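PDB 2EL7: tryptophanyl-tRNA synthetase, which probably catalyses the ATP-dependent attachment of L-tryptophan to tRNA(Trp), releasing AMP and diphosphate, as a homodimeric class I aminoacyl-tRNA synthetase. Local coordinates for residues M1-G12 and A135-V147. Numbering follows the deposited sequence.
Sequences MKRVLSGIQPSG and ADILIYKADTVPV
Two parallel strands of the Rossmann-type catalytic domain meet here, 4-8 with 144-146: a single bridge pairs V4 with T144, and the strand axes diverge by 26°. L5 N donates to T144 O at 3.0 Å, while R3 O accepts from D143 N (2.9 Å) and, weakly, from T144 N. D143 binds the N-terminal end through its side chain. Its OD1 takes K2 N on the syn lone pair at 2.9 Å and R3 N from above the carboxylate plane at 3.2 Å; OD2 receives the T144 hydroxyl. A chi1 of 63° sets the carboxylate between backbone N and carbonyl carbon, turned to the amides of K2 and R3, just ahead of strand 4-8. With an alanine in place of D143, the amides of K2 and R3 would probably lose their shared acceptor and the T144 hydroxyl its carboxylate mate.

The guanidinium of R3 meets Y140 O edge-on through NH2 (2.9 Å, nearly straight at the hydrogen), although the oxygen is approached from above its carbonyl plane; NE forms a salt bridge with D36. That carbonyl belongs to the turn closing helix 124-139, where K141, with positive phi, is the C-prime residue of a Schellman motif. L5 packs against the end of this helix: its CB touches A142 CB at 3.6 Å, and CG anti to the backbone N (chi1 177°) carries CD2 to I137 CG1, with CD1 more loosely beside Y140 CD1. On the other face from L5, the two branches of V4 divide between T144 and P146, CG2 against T144 CB (3.5 Å) and CG1 against P146 CD.

Strand 37-41 hydrogen-bonds to strand 4-8 as well, so 4-8 lies between 37-41 and 144-146, continuing into the predicted ATP-binding HIGH region, as in the class I synthetase nucleotide-binding fold.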
ATOM      1  N   MET A   1     -10.047   4.125 -27.243  1.00 40.78           N
ATOM      2  CA  MET A   1      -9.104   3.067 -26.733  1.00 36.28           C
ATOM      3  C   MET A   1      -7.661   3.328 -27.151  1.00 33.56           C
ATOM      4  O   MET A   1      -7.309   3.105 -28.310  1.00 42.76           O
ATOM      5  CB  MET A   1      -9.543   1.697 -27.255  1.00 33.69           C
ATOM      6  CG  MET A   1      -8.774   0.507 -26.724  1.00 31.72           C
ATOM      7  SD  MET A   1      -9.268  -1.064 -27.526  1.00 49.48           S
ATOM      8  CE  MET A   1     -10.093  -1.899 -26.242  1.00 49.86           C
ATOM      9  N   LYS A   2      -6.832   3.810 -26.226  1.00 29.48           N
ATOM     10  CA  LYS A   2      -5.410   4.060 -26.520  1.00 34.25           C
ATOM     11  C   LYS A   2      -4.505   3.071 -25.775  1.00 30.79           C
ATOM     12  O   LYS A   2      -3.550   2.537 -26.331  1.00 30.33           O
ATOM     13  CB  LYS A   2      -4.982   5.469 -26.098  1.00 46.54           C
ATOM     14  CG  LYS A   2      -5.574   6.631 -26.878  1.00 50.63           C
ATOM     15  CD  LYS A   2      -5.030   7.917 -26.286  1.00 56.11           C
ATOM     16  CE  LYS A   2      -5.516   9.145 -27.027  1.00 72.07           C
ATOM     17  NZ  LYS A   2      -4.952  10.383 -26.407  1.00 68.24           N
ATOM     18  N   ARG A   3      -4.782   2.855 -24.499  1.00 27.93           N
ATOM     19  CA  ARG A   3      -3.972   1.928 -23.734  1.00 28.43           C
ATOM     20  C   ARG A   3      -4.866   1.057 -22.897  1.00 25.05           C
ATOM     21  O   ARG A   3      -5.734   1.544 -22.179  1.00 26.52           O
ATOM     22  CB  ARG A   3      -2.987   2.653 -22.825  1.00 24.59           C
ATOM     23  CG  ARG A   3      -2.143   1.675 -22.017  1.00 25.25           C
ATOM     24  CD  ARG A   3      -1.071   2.402 -21.264  1.00 25.17           C
ATOM     25  NE  ARG A   3      -0.064   2.908 -22.181  1.00 30.15           N
ATOM     26  CZ  ARG A   3       0.727   3.942 -21.925  1.00 33.86           C
ATOM     27  NH1 ARG A   3       1.606   4.309 -22.824  1.00 29.14           N
ATOM     28  NH2 ARG A   3       0.634   4.612 -20.779  1.00 37.41           N
ATOM     29  N   VAL A   4      -4.654  -0.238 -23.004  1.00 20.10           N
ATOM     30  CA  VAL A   4      -5.463  -1.183 -22.277  1.00 31.13           C
ATOM     31  C   VAL A   4      -4.674  -1.925 -21.204  1.00 26.86           C
ATOM     32  O   VAL A   4      -3.504  -2.232 -21.396  1.00 24.32           O
ATOM     33  CB  VAL A   4      -6.097  -2.211 -23.262  1.00 30.18           C
ATOM     34  CG1 VAL A   4      -6.758  -3.365 -22.494  1.00 21.50           C
ATOM     35  CG2 VAL A   4      -7.142  -1.504 -24.121  1.00 30.79           C
ATOM     36  N   LEU A   5      -5.302  -2.163 -20.057  1.00 19.48           N
ATOM     37  CA  LEU A   5      -4.648  -2.923 -19.018  1.00 24.82           C
ATOM     38  C   LEU A   5      -5.510  -4.145 -18.775  1.00 28.41           C
ATOM     39  O   LEU A   5      -6.688  -4.019 -18.418  1.00 33.64           O
ATOM     40  CB  LEU A   5      -4.509  -2.144 -17.714  1.00 17.21           C
ATOM     41  CG  LEU A   5      -3.874  -3.076 -16.652  1.00 28.96           C
ATOM     42  CD1 LEU A   5      -2.394  -3.346 -16.957  1.00 14.34           C
ATOM     43  CD2 LEU A   5      -4.000  -2.471 -15.280  1.00 29.03           C
ATOM     44  N   SER A   6      -4.944  -5.327 -18.993  1.00 28.51           N
ATOM     45  CA  SER A   6      -5.694  -6.563 -18.771  1.00 25.91           C
ATOM     46  C   SER A   6      -5.039  -7.407 -17.682  1.00 21.82           C
ATOM     47  O   SER A   6      -3.844  -7.688 -17.742  1.00 28.57           O
ATOM     48  CB  SER A   6      -5.805  -7.365 -20.074  1.00 24.79           C
ATOM     49  OG  SER A   6      -6.394  -6.581 -21.112  1.00 33.42           O
ATOM     50  N   GLY A   7      -5.833  -7.811 -16.694  1.00 19.90           N
ATOM     51  CA  GLY A   7      -5.326  -8.603 -15.595  1.00 13.04           C
ATOM     52  C   GLY A   7      -5.376 -10.095 -15.823  1.00 26.30           C
ATOM     53  O   GLY A   7      -6.424 -10.649 -16.186  1.00 29.04           O
ATOM     54  N   ILE A   8      -4.231 -10.745 -15.600  1.00 29.03           N
ATOM     55  CA  ILE A   8      -4.078 -12.186 -15.757  1.00 23.30           C
ATOM     56  C   ILE A   8      -3.866 -12.835 -14.387  1.00 33.28           C
ATOM     57  O   ILE A   8      -2.951 -12.459 -13.638  1.00 23.72           O
ATOM     58  CB  ILE A   8      -2.865 -12.499 -16.651  1.00 25.99           C
ATOM     59  CG1 ILE A   8      -3.190 -12.135 -18.100  1.00 26.16           C
ATOM     60  CG2 ILE A   8      -2.457 -13.986 -16.526  1.00 29.05           C
ATOM     61  CD1 ILE A   8      -2.037 -12.415 -19.045  1.00 26.56           C
ATOM     62  N   GLN A   9      -4.698 -13.813 -14.052  1.00 30.82           N
ATOM     63  CA  GLN A   9      -4.527 -14.476 -12.758  1.00 37.46           C
ATOM     64  C   GLN A   9      -3.233 -15.299 -12.738  1.00 28.39           C
ATOM     65  O   GLN A   9      -2.862 -15.919 -13.739  1.00 24.74           O
ATOM     66  CB  GLN A   9      -5.745 -15.357 -12.450  1.00 25.32           C
ATOM     67  CG  GLN A   9      -7.008 -14.541 -12.276  1.00 24.40           C
ATOM     68  CD  GLN A   9      -6.811 -13.410 -11.278  1.00 36.07           C
ATOM     69  OE1 GLN A   9      -6.269 -13.628 -10.186  1.00 35.93           O
ATOM     70  NE2 GLN A   9      -7.243 -12.193 -11.642  1.00 21.76           N
ATOM     71  N   PRO A  10      -2.531 -15.314 -11.591  1.00 25.55           N
ATOM     72  CA  PRO A  10      -1.278 -16.060 -11.443  1.00 24.24           C
ATOM     73  C   PRO A  10      -1.520 -17.590 -11.397  1.00 28.59           C
ATOM     74  O   PRO A  10      -1.530 -18.206 -10.321  1.00 28.44           O
ATOM     75  CB  PRO A  10      -0.724 -15.505 -10.140  1.00 21.56           C
ATOM     76  CG  PRO A  10      -1.954 -15.332  -9.323  1.00 19.98           C
ATOM     77  CD  PRO A  10      -2.929 -14.704 -10.309  1.00 28.02           C
ATOM     78  N   SER A  11      -1.730 -18.190 -12.565  1.00 24.24           N
ATOM     79  CA  SER A  11      -1.999 -19.628 -12.645  1.00 26.00           C
ATOM     80  C   SER A  11      -1.729 -20.195 -14.033  1.00 25.65           C
ATOM     81  O   SER A  11      -2.012 -19.548 -15.038  1.00 21.40           O
ATOM     82  CB  SER A  11      -3.462 -19.904 -12.285  1.00 21.26           C
ATOM     83  OG  SER A  11      -3.895 -21.133 -12.848  1.00 29.45           O
ATOM     84  N   GLY A  12      -1.205 -21.417 -14.091  1.00 33.09           N
ATOM     85  CA  GLY A  12      -0.946 -22.029 -15.386  1.00 31.52           C
ATOM     86  C   GLY A  12      -2.084 -22.908 -15.900  1.00 39.37           C
ATOM     87  O   GLY A  12      -1.890 -23.675 -16.833  1.00 51.25           O
ATOM     88  N   ALA A 135      -4.987   1.487  -8.603  1.00 30.18           N
ATOM     89  CA  ALA A 135      -3.658   2.077  -8.761  1.00 22.63           C
ATOM     90  C   ALA A 135      -2.914   1.394  -9.891  1.00 18.44           C
ATOM     91  O   ALA A 135      -2.118   1.996 -10.576  1.00 25.39           O
ATOM     92  CB  ALA A 135      -2.889   1.945  -7.482  1.00 29.36           C
ATOM     93  N   ASP A 136      -3.180   0.112 -10.071  1.00 27.71           N
ATOM     94  CA  ASP A 136      -2.547  -0.652 -11.133  1.00 30.51           C
ATOM     95  C   ASP A 136      -3.062  -0.084 -12.467  1.00 25.03           C
ATOM     96  O   ASP A 136      -2.295   0.133 -13.394  1.00 32.70           O
ATOM     97  CB  ASP A 136      -2.925  -2.133 -10.968  1.00 30.08           C
ATOM     98  CG  ASP A 136      -1.760  -3.086 -11.217  1.00 41.37           C
ATOM     99  OD1 ASP A 136      -0.587  -2.635 -11.264  1.00 28.31           O
ATOM    100  OD2 ASP A 136      -2.041  -4.306 -11.355  1.00 34.70           O
ATOM    101  N   ILE A 137      -4.363   0.172 -12.541  1.00 21.52           N
ATOM    102  CA  ILE A 137      -4.975   0.711 -13.744  1.00 28.14           C
ATOM    103  C   ILE A 137      -4.517   2.150 -14.039  1.00 29.43           C
ATOM    104  O   ILE A 137      -4.099   2.461 -15.164  1.00 21.28           O
ATOM    105  CB  ILE A 137      -6.537   0.696 -13.652  1.00 26.94           C
ATOM    106  CG1 ILE A 137      -7.052  -0.746 -13.622  1.00 19.21           C
ATOM    107  CG2 ILE A 137      -7.145   1.451 -14.832  1.00 16.84           C
ATOM    108  CD1 ILE A 137      -8.558  -0.858 -13.524  1.00 16.53           C
ATOM    109  N   LEU A 138      -4.559   3.015 -13.030  1.00 23.18           N
ATOM    110  CA  LEU A 138      -4.172   4.390 -13.263  1.00 26.02           C
ATOM    111  C   LEU A 138      -2.666   4.716 -13.313  1.00 28.99           C
ATOM    112  O   LEU A 138      -2.258   5.701 -13.960  1.00 24.31           O
ATOM    113  CB  LEU A 138      -4.902   5.284 -12.268  1.00 22.28           C
ATOM    114  CG  LEU A 138      -6.425   5.053 -12.313  1.00 30.60           C
ATOM    115  CD1 LEU A 138      -7.132   5.910 -11.245  1.00 24.44           C
ATOM    116  CD2 LEU A 138      -6.960   5.355 -13.713  1.00 16.58           C
ATOM    117  N   ILE A 139      -1.827   3.910 -12.660  1.00 28.46           N
ATOM    118  CA  ILE A 139      -0.382   4.190 -12.688  1.00 23.86           C
ATOM    119  C   ILE A 139       0.141   4.147 -14.137  1.00 26.80           C
ATOM    120  O   ILE A 139       1.155   4.788 -14.464  1.00 26.36           O
ATOM    121  CB  ILE A 139       0.411   3.157 -11.884  1.00 23.59           C
ATOM    122  CG1 ILE A 139       1.814   3.680 -11.607  1.00 20.31           C
ATOM    123  CG2 ILE A 139       0.566   1.854 -12.696  1.00 17.71           C
ATOM    124  CD1 ILE A 139       1.952   4.398 -10.330  1.00 27.73           C
ATOM    125  N   TYR A 140      -0.558   3.385 -14.986  1.00 17.06           N
ATOM    126  CA  TYR A 140      -0.199   3.198 -16.389  1.00 16.96           C
ATOM    127  C   TYR A 140      -1.111   4.005 -17.311  1.00 26.16           C
ATOM    128  O   TYR A 140      -1.030   3.884 -18.548  1.00 27.51           O
ATOM    129  CB  TYR A 140      -0.295   1.710 -16.781  1.00 13.23           C
ATOM    130  CG  TYR A 140       0.575   0.779 -15.956  1.00 16.81           C
ATOM    131  CD1 TYR A 140       0.012  -0.265 -15.208  1.00 17.79           C
ATOM    132  CD2 TYR A 140       1.946   0.983 -15.869  1.00 11.47           C
ATOM    133  CE1 TYR A 140       0.804  -1.060 -14.386  1.00 14.25           C
ATOM    134  CE2 TYR A 140       2.734   0.207 -15.064  1.00 19.61           C
ATOM    135  CZ  TYR A 140       2.167  -0.809 -14.308  1.00 18.56           C
ATOM    136  OH  TYR A 140       2.970  -1.474 -13.400  1.00 16.54           O
ATOM    137  N   LYS A 141      -1.980   4.815 -16.702  1.00 27.63           N
ATOM    138  CA  LYS A 141      -2.918   5.649 -17.441  1.00 26.32           C
ATOM    139  C   LYS A 141      -3.706   4.839 -18.456  1.00 24.21           C
ATOM    140  O   LYS A 141      -3.976   5.323 -19.545  1.00 27.56           O
ATOM    141  CB  LYS A 141      -2.181   6.772 -18.179  1.00 25.87           C
ATOM    142  CG  LYS A 141      -2.268   8.163 -17.542  1.00 33.61           C
ATOM    143  CD  LYS A 141      -1.233   8.380 -16.463  1.00 32.68           C
ATOM    144  CE  LYS A 141      -1.275   9.799 -15.866  1.00 37.74           C
ATOM    145  NZ  LYS A 141      -0.655  10.872 -16.692  1.00 28.78           N
ATOM    146  N   ALA A 142      -4.051   3.606 -18.123  1.00 21.45           N
ATOM    147  CA  ALA A 142      -4.842   2.783 -19.046  1.00 26.32           C
ATOM    148  C   ALA A 142      -6.254   3.356 -19.084  1.00 19.05           C
ATOM    149  O   ALA A 142      -6.784   3.745 -18.058  1.00 28.49           O
ATOM    150  CB  ALA A 142      -4.894   1.291 -18.578  1.00 19.35           C
ATOM    151  N   ASP A 143      -6.875   3.389 -20.254  1.00 23.64           N
ATOM    152  CA  ASP A 143      -8.232   3.928 -20.356  1.00 26.20           C
ATOM    153  C   ASP A 143      -9.258   2.833 -20.617  1.00 24.89           C
ATOM    154  O   ASP A 143     -10.455   3.088 -20.645  1.00 32.24           O
ATOM    155  CB  ASP A 143      -8.302   4.991 -21.468  1.00 18.65           C
ATOM    156  CG  ASP A 143      -7.996   4.418 -22.843  1.00 22.62           C
ATOM    157  OD1 ASP A 143      -7.047   4.876 -23.502  1.00 32.89           O
ATOM    158  OD2 ASP A 143      -8.706   3.498 -23.273  1.00 26.48           O
ATOM    159  N   THR A 144      -8.800   1.604 -20.807  1.00 25.97           N
ATOM    160  CA  THR A 144      -9.729   0.520 -21.060  1.00 22.59           C
ATOM    161  C   THR A 144      -9.294  -0.712 -20.298  1.00 27.58           C
ATOM    162  O   THR A 144      -8.098  -1.013 -20.180  1.00 33.97           O
ATOM    163  CB  THR A 144      -9.805   0.208 -22.555  1.00 32.26           C
ATOM    164  OG1 THR A 144     -10.153   1.406 -23.263  1.00 40.56           O
ATOM    165  CG2 THR A 144     -10.865  -0.861 -22.836  1.00 28.52           C
ATOM    166  N   VAL A 145     -10.266  -1.433 -19.772  1.00 25.46           N
ATOM    167  CA  VAL A 145      -9.951  -2.608 -19.010  1.00 23.88           C
ATOM    168  C   VAL A 145     -10.935  -3.712 -19.317  1.00 24.05           C
ATOM    169  O   VAL A 145     -12.113  -3.573 -19.040  1.00 40.75           O
ATOM    170  CB  VAL A 145     -10.001  -2.311 -17.506  1.00 20.77           C
ATOM    171  CG1 VAL A 145      -9.554  -3.556 -16.716  1.00 27.98           C
ATOM    172  CG2 VAL A 145      -9.101  -1.123 -17.165  1.00 19.52           C
ATOM    173  N   PRO A 146     -10.470  -4.820 -19.909  1.00 28.15           N
ATOM    174  CA  PRO A 146     -11.395  -5.915 -20.210  1.00 32.46           C
ATOM    175  C   PRO A 146     -11.746  -6.656 -18.937  1.00 32.91           C
ATOM    176  O   PRO A 146     -10.863  -7.007 -18.164  1.00 35.60           O
ATOM    177  CB  PRO A 146     -10.612  -6.778 -21.188  1.00 35.08           C
ATOM    178  CG  PRO A 146      -9.204  -6.566 -20.765  1.00 39.48           C
ATOM    179  CD  PRO A 146      -9.141  -5.077 -20.491  1.00 30.74           C
ATOM    180  N   VAL A 147     -13.040  -6.872 -18.716  1.00 36.00           N
ATOM    181  CA  VAL A 147     -13.526  -7.561 -17.518  1.00 35.10           C
ATOM    182  C   VAL A 147     -14.839  -8.323 -17.774  1.00 39.13           C
ATOM    183  O   VAL A 147     -15.577  -8.014 -18.720  1.00 35.37           O
ATOM    184  CB  VAL A 147     -13.808  -6.554 -16.382  1.00 32.73           C
ATOM    185  CG1 VAL A 147     -12.525  -5.852 -15.947  1.00 25.65           C
ATOM    186  CG2 VAL A 147     -14.844  -5.544 -16.860  1.00 30.51           C
TER
HETATM  187  O   HOH W   1      -8.462  -6.919 -15.681  1.00 31.34           O